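Local coordinates for Rod shape-determining protein (MreC) (Helicobacter pylori, PDB 5LP5) that probably organises rod-shape-determining cell wall synthesis as a scaffold that binds penicillin-binding protein 2 through a core of two beta barrels, at residues N146-L149 with N150-R154; G171-F174 with K175-V179. One frame throughout, in Å; residues are numbered along the deposited sequence.

Contact 1: N146-L149 with N150-R154; sequences NGFL and NAHKR
Phe-148 lies beneath the side chain of Arg-154, which passes obliquely over one face of its ring. Arg-154 CD makes a CH-pi contact 4.1 Å from the centroid of the Phe-148 ring, almost on the ring normal. The chain then bends at chi3. This brings the guanidinium over the rim at CE2 and CZ, its plane inclined 33° to the ring. Phe-148 CE2 and Arg-154 CZ are 3.5 Å apart. Arg-154 NH2 makes a salt bridge with Glu-141 and a hydrogen bond with Gln-139 of the penicillin-binding protein 2 chain.

His-152 meets Phe-148 differently. Its ring comes rim to rim with that of Phe-148, the planes nearly parallel, but the nearest carbons are modelled too close for the exact spacing to be trusted. Neither ring covers the other. With CG anti to the backbone N (chi1 -171°), His-152 places the imidazole alongside the Phe-148 ring, where it also touches Ser-111 of strand 111-114.

The backbone between them is closed by one bond. His-152 N donates to Leu-149 O at 2.9 Å. The buried amide of Asn-150 bonds outside the turn: OD1 to Tyr-157 OH, ND2 to Ala-134 O and Phe-231 O. Leu-149 to His-152 form a type II beta turn, with Ala-151 in the positive-phi place. The turn ends strand 144-149 of one MreC barrel and starts the loop leading to strand 158-161 of the other.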
loop_
_atom_site.group_PDB
_atom_site.type_symbol
_atom_site.label_atom_id
_atom_site.label_comp_id
_atom_site.label_asym_id
_atom_site.label_seq_id
_atom_site.Cartn_x
_atom_site.Cartn_y
_atom_site.Cartn_z
ATOM N N ASN C 146 -17.589 -28.217 19.825
ATOM C CA ASN C 146 -17.789 -26.908 20.420
ATOM C C ASN C 146 -18.137 -25.856 19.383
ATOM O O ASN C 146 -17.465 -25.730 18.354
ATOM C CB ASN C 146 -16.533 -26.474 21.145
ATOM C CG ASN C 146 -16.197 -27.349 22.311
ATOM O OD1 ASN C 146 -17.090 -27.833 23.022
ATOM N ND2 ASN C 146 -14.896 -27.565 22.517
ATOM N N GLY C 147 -19.180 -25.085 19.684
ATOM C CA GLY C 147 -19.580 -23.969 18.823
ATOM C C GLY C 147 -19.097 -22.645 19.387
ATOM O O GLY C 147 -19.405 -22.308 20.534
ATOM N N PHE C 148 -18.317 -21.919 18.598
ATOM C CA PHE C 148 -17.884 -20.580 18.966
ATOM C C PHE C 148 -18.593 -19.582 18.082
ATOM O O PHE C 148 -18.299 -19.463 16.898
ATOM C CB PHE C 148 -16.371 -20.443 18.845
ATOM C CG PHE C 148 -15.628 -21.511 19.583
ATOM C CD1 PHE C 148 -15.562 -21.499 20.964
ATOM C CD2 PHE C 148 -15.043 -22.548 18.903
ATOM C CE1 PHE C 148 -14.913 -22.507 21.657
ATOM C CE2 PHE C 148 -14.389 -23.560 19.583
ATOM C CZ PHE C 148 -14.318 -23.537 20.967
ATOM N N LEU C 149 -19.554 -18.883 18.680
ATOM C CA LEU C 149 -20.502 -18.067 17.937
ATOM C C LEU C 149 -19.928 -16.706 17.567
ATOM O O LEU C 149 -18.842 -16.339 17.992
ATOM C CB LEU C 149 -21.781 -17.894 18.753
ATOM C CG LEU C 149 -22.438 -19.207 19.208
ATOM C CD1 LEU C 149 -23.673 -18.936 20.044
ATOM C CD2 LEU C 149 -22.799 -20.107 18.032
ATOM N N ASN C 150 -20.683 -15.958 16.769
ATOM C CA ASN C 150 -20.268 -14.624 16.316
ATOM C C ASN C 150 -19.881 -13.786 17.550
ATOM O O ASN C 150 -20.597 -13.721 18.550
ATOM C CB ASN C 150 -21.375 -13.871 15.558
ATOM C CG ASN C 150 -21.500 -14.270 14.104
ATOM O OD1 ASN C 150 -20.523 -14.661 13.451
ATOM N ND2 ASN C 150 -22.725 -14.140 13.565
ATOM N N ALA C 151 -18.708 -13.182 17.479
ATOM C CA ALA C 151 -18.207 -12.312 18.549
ATOM C C ALA C 151 -17.458 -13.031 19.638
ATOM O O ALA C 151 -16.884 -12.357 20.494
ATOM C CB ALA C 151 -19.308 -11.436 19.148
ATOM N N HIS C 152 -17.371 -14.360 19.587
ATOM C CA HIS C 152 -16.399 -15.083 20.437
ATOM C C HIS C 152 -14.960 -14.804 19.977
ATOM O O HIS C 152 -14.703 -14.636 18.796
ATOM C CB HIS C 152 -16.694 -16.602 20.456
ATOM C CG HIS C 152 -15.886 -17.380 21.457
ATOM N ND1 HIS C 152 -15.727 -16.978 22.763
ATOM C CD2 HIS C 152 -15.179 -18.531 21.337
ATOM C CE1 HIS C 152 -14.984 -17.860 23.411
ATOM N NE2 HIS C 152 -14.623 -18.800 22.561
ATOM N N LYS C 153 -14.033 -14.760 20.917
ATOM C CA LYS C 153 -12.599 -14.611 20.639
ATOM C C LYS C 153 -12.071 -15.521 19.503
ATOM O O LYS C 153 -11.176 -15.151 18.762
ATOM C CB LYS C 153 -11.814 -14.894 21.948
ATOM C CG LYS C 153 -10.341 -14.530 21.983
ATOM C CD LYS C 153 -9.725 -14.883 23.335
ATOM C CE LYS C 153 -8.198 -14.761 23.286
ATOM N NZ LYS C 153 -7.567 -14.681 24.634
ATOM N N ARG C 154 -12.613 -16.726 19.412
ATOM C CA ARG C 154 -12.116 -17.755 18.489
ATOM C C ARG C 154 -12.886 -17.821 17.175
ATOM O O ARG C 154 -12.514 -18.572 16.268
ATOM C CB ARG C 154 -12.238 -19.123 19.155
ATOM C CG ARG C 154 -11.357 -19.285 20.388
ATOM C CD ARG C 154 -11.336 -20.703 20.895
ATOM N NE ARG C 154 -10.981 -21.658 19.841
ATOM C CZ ARG C 154 -10.959 -22.978 19.997
ATOM N NH1 ARG C 154 -11.253 -23.503 21.171
ATOM N NH2 ARG C 154 -10.648 -23.767 18.975
#

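Contact 2: G171-F174 with K175-V179; sequences GTNF and KQELV
Asn-173 and Glu-177 grip each other across the turn by side chain and backbone. With CG between its backbone N and carbonyl carbon (chi1 61°), Asn-173 brings its amide within reach of the backbone of Lys-175 and Glu-177. Asn-173 OD1 accepts the Glu-177 N-H, with 3.0 Å between OD1 and Glu-177 N, in a nearly straight bond. The same oxygen takes a weak bond from Lys-175 N. The other end of the amide is held too: Asn-173 ND2 donates to Glu-177 OE1 at 3.1 Å, on the lone pair that points away from the second carboxylate oxygen. Bonds at both OD1 and ND2 fix the rotation of the Asn-173 amide, which lies nearly coplanar with the Glu-177 carboxylate. Val-179 CG2 packs against Asn-173 ND2 at 3.6 Å, with the two side chains crossing at about a right angle.

Asn-173 to Gln-176 form a type I beta turn, closed by Gln-176 N to Asn-173 O at 3.1 Å. It belongs to the loop of the beta hairpin made by strands 166-172 and 178-183, in one of the two MreC barrels. At the barrel end, Gly-171 and Val-179 are an antiparallel hydrogen-bonded pair. Gly-171 N reaches Val-179 O at 2.8 Å, and Val-179 N returns a bond to Gly-171 O. Next to this pair Thr-172 OG1 donates to Glu-177 O at 2.9 Å, from above the carbonyl plane.

The tip is much looser. The CB of Phe-174 leaves the hairpin pointing away, and the side chain packs on Gln-215 of the penicillin-binding protein 2 chain. Lys-175 is exposed and runs out extended beyond CG. Gln-176 packs on His-110 of its own chain and on Thr-221 of the second MreC subunit.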
loop_
_atom_site.group_PDB
_atom_site.type_symbol
_atom_site.label_atom_id
_atom_site.label_comp_id
_atom_site.label_asym_id
_atom_site.label_seq_id
_atom_site.Cartn_x
_atom_site.Cartn_y
_atom_site.Cartn_z
ATOM N N GLY C 171 -14.104 -10.525 12.759
ATOM C CA GLY C 171 -13.654 -10.525 14.118
ATOM C C GLY C 171 -14.714 -9.851 14.963
ATOM O O GLY C 171 -15.912 -9.927 14.681
ATOM N N THR C 172 -14.254 -9.174 16.005
ATOM C CA THR C 172 -15.127 -8.533 16.960
ATOM C C THR C 172 -14.327 -7.460 17.658
ATOM O O THR C 172 -13.162 -7.265 17.345
ATOM C CB THR C 172 -15.715 -9.554 17.965
ATOM O OG1 THR C 172 -16.715 -8.929 18.782
ATOM C CG2 THR C 172 -14.629 -10.198 18.816
ATOM N N ASN C 173 -14.948 -6.732 18.577
ATOM C CA ASN C 173 -14.278 -5.631 19.263
ATOM C C ASN C 173 -14.670 -5.620 20.748
ATOM O O ASN C 173 -15.301 -6.569 21.250
ATOM C CB ASN C 173 -14.597 -4.312 18.576
ATOM C CG ASN C 173 -16.083 -3.979 18.591
ATOM O OD1 ASN C 173 -16.857 -4.568 19.358
ATOM N ND2 ASN C 173 -16.499 -3.049 17.709
ATOM N N PHE C 174 -14.289 -4.566 21.462
ATOM C CA PHE C 174 -14.494 -4.550 22.913
ATOM C C PHE C 174 -15.962 -4.411 23.326
ATOM O O PHE C 174 -16.313 -4.735 24.462
ATOM C CB PHE C 174 -13.582 -3.512 23.581
ATOM C CG PHE C 174 -12.126 -3.933 23.622
ATOM C CD1 PHE C 174 -11.648 -4.778 24.641
ATOM C CD2 PHE C 174 -11.228 -3.505 22.635
ATOM C CE1 PHE C 174 -10.313 -5.160 24.681
ATOM C CE2 PHE C 174 -9.893 -3.892 22.675
ATOM C CZ PHE C 174 -9.434 -4.713 23.704
ATOM N N LYS C 175 -16.822 -3.997 22.399
ATOM C CA LYS C 175 -18.258 -3.899 22.671
ATOM C C LYS C 175 -19.019 -5.101 22.121
ATOM O O LYS C 175 -20.237 -5.042 21.938
ATOM C CB LYS C 175 -18.831 -2.619 22.048
ATOM C CG LYS C 175 -18.022 -1.368 22.286
ATOM C CD LYS C 175 -18.481 -0.218 21.416
ATOM C CE LYS C 175 -17.567 0.965 21.698
ATOM N NZ LYS C 175 -17.889 2.192 20.913
ATOM N N GLN C 176 -18.303 -6.190 21.861
ATOM C CA GLN C 176 -18.877 -7.393 21.254
ATOM C C GLN C 176 -19.811 -7.113 20.058
ATOM O O GLN C 176 -20.911 -7.677 19.959
ATOM C CB GLN C 176 -19.570 -8.253 22.320
ATOM C CG GLN C 176 -18.585 -8.929 23.257
ATOM C CD GLN C 176 -19.246 -9.591 24.436
ATOM O OE1 GLN C 176 -20.094 -8.993 25.124
ATOM N NE2 GLN C 176 -18.849 -10.834 24.688
ATOM N N GLU C 177 -19.355 -6.237 19.158
ATOM C CA GLU C 177 -20.010 -6.004 17.877
ATOM C C GLU C 177 -19.310 -6.887 16.861
ATOM O O GLU C 177 -18.119 -7.130 16.958
ATOM C CB GLU C 177 -19.885 -4.537 17.435
ATOM C CG GLU C 177 -20.225 -3.525 18.516
ATOM C CD GLU C 177 -20.314 -2.103 18.001
ATOM O OE1 GLU C 177 -19.239 -1.515 17.707
ATOM O OE2 GLU C 177 -21.457 -1.580 17.915
ATOM N N LEU C 178 -20.058 -7.387 15.893
ATOM C CA LEU C 178 -19.461 -8.150 14.815
ATOM C C LEU C 178 -18.767 -7.210 13.853
ATOM O O LEU C 178 -19.359 -6.272 13.392
ATOM C CB LEU C 178 -20.534 -8.987 14.092
ATOM C CG LEU C 178 -19.954 -10.082 13.212
ATOM C CD1 LEU C 178 -19.183 -11.056 14.077
ATOM C CD2 LEU C 178 -21.053 -10.830 12.492
ATOM N N VAL C 179 -17.510 -7.473 13.543
ATOM C CA VAL C 179 -16.714 -6.556 12.721
ATOM C C VAL C 179 -16.098 -7.280 11.543
ATOM O O VAL C 179 -15.704 -8.438 11.670
ATOM C CB VAL C 179 -15.582 -5.951 13.565
ATOM C CG1 VAL C 179 -14.635 -5.139 12.688
ATOM C CG2 VAL C 179 -16.155 -5.147 14.743
#

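Contact 1 is mostly buried and contact 2 partly exposed: the centre of contact 1 is about 8 Å, and that of contact 2 about 12 Å, from the centre of the chain. Each holds a local turn, but on a different barrel: contact 1 ends a strand of the first, contact 2 forms the turn of a hairpin of the second. The chemistry follows the place. Flat side chains packed together dominate contact 1, whereas a mixed network of backbone and side-chain hydrogen bonds holds contact 2. The two meet where the barrels adjoin, with Ala-151 O 3.5 Å from Thr-172 CG2 and Asn-150 CG 3.8 Å from Leu-178 CD2. Both also reach the penicillin-binding protein 2 chain.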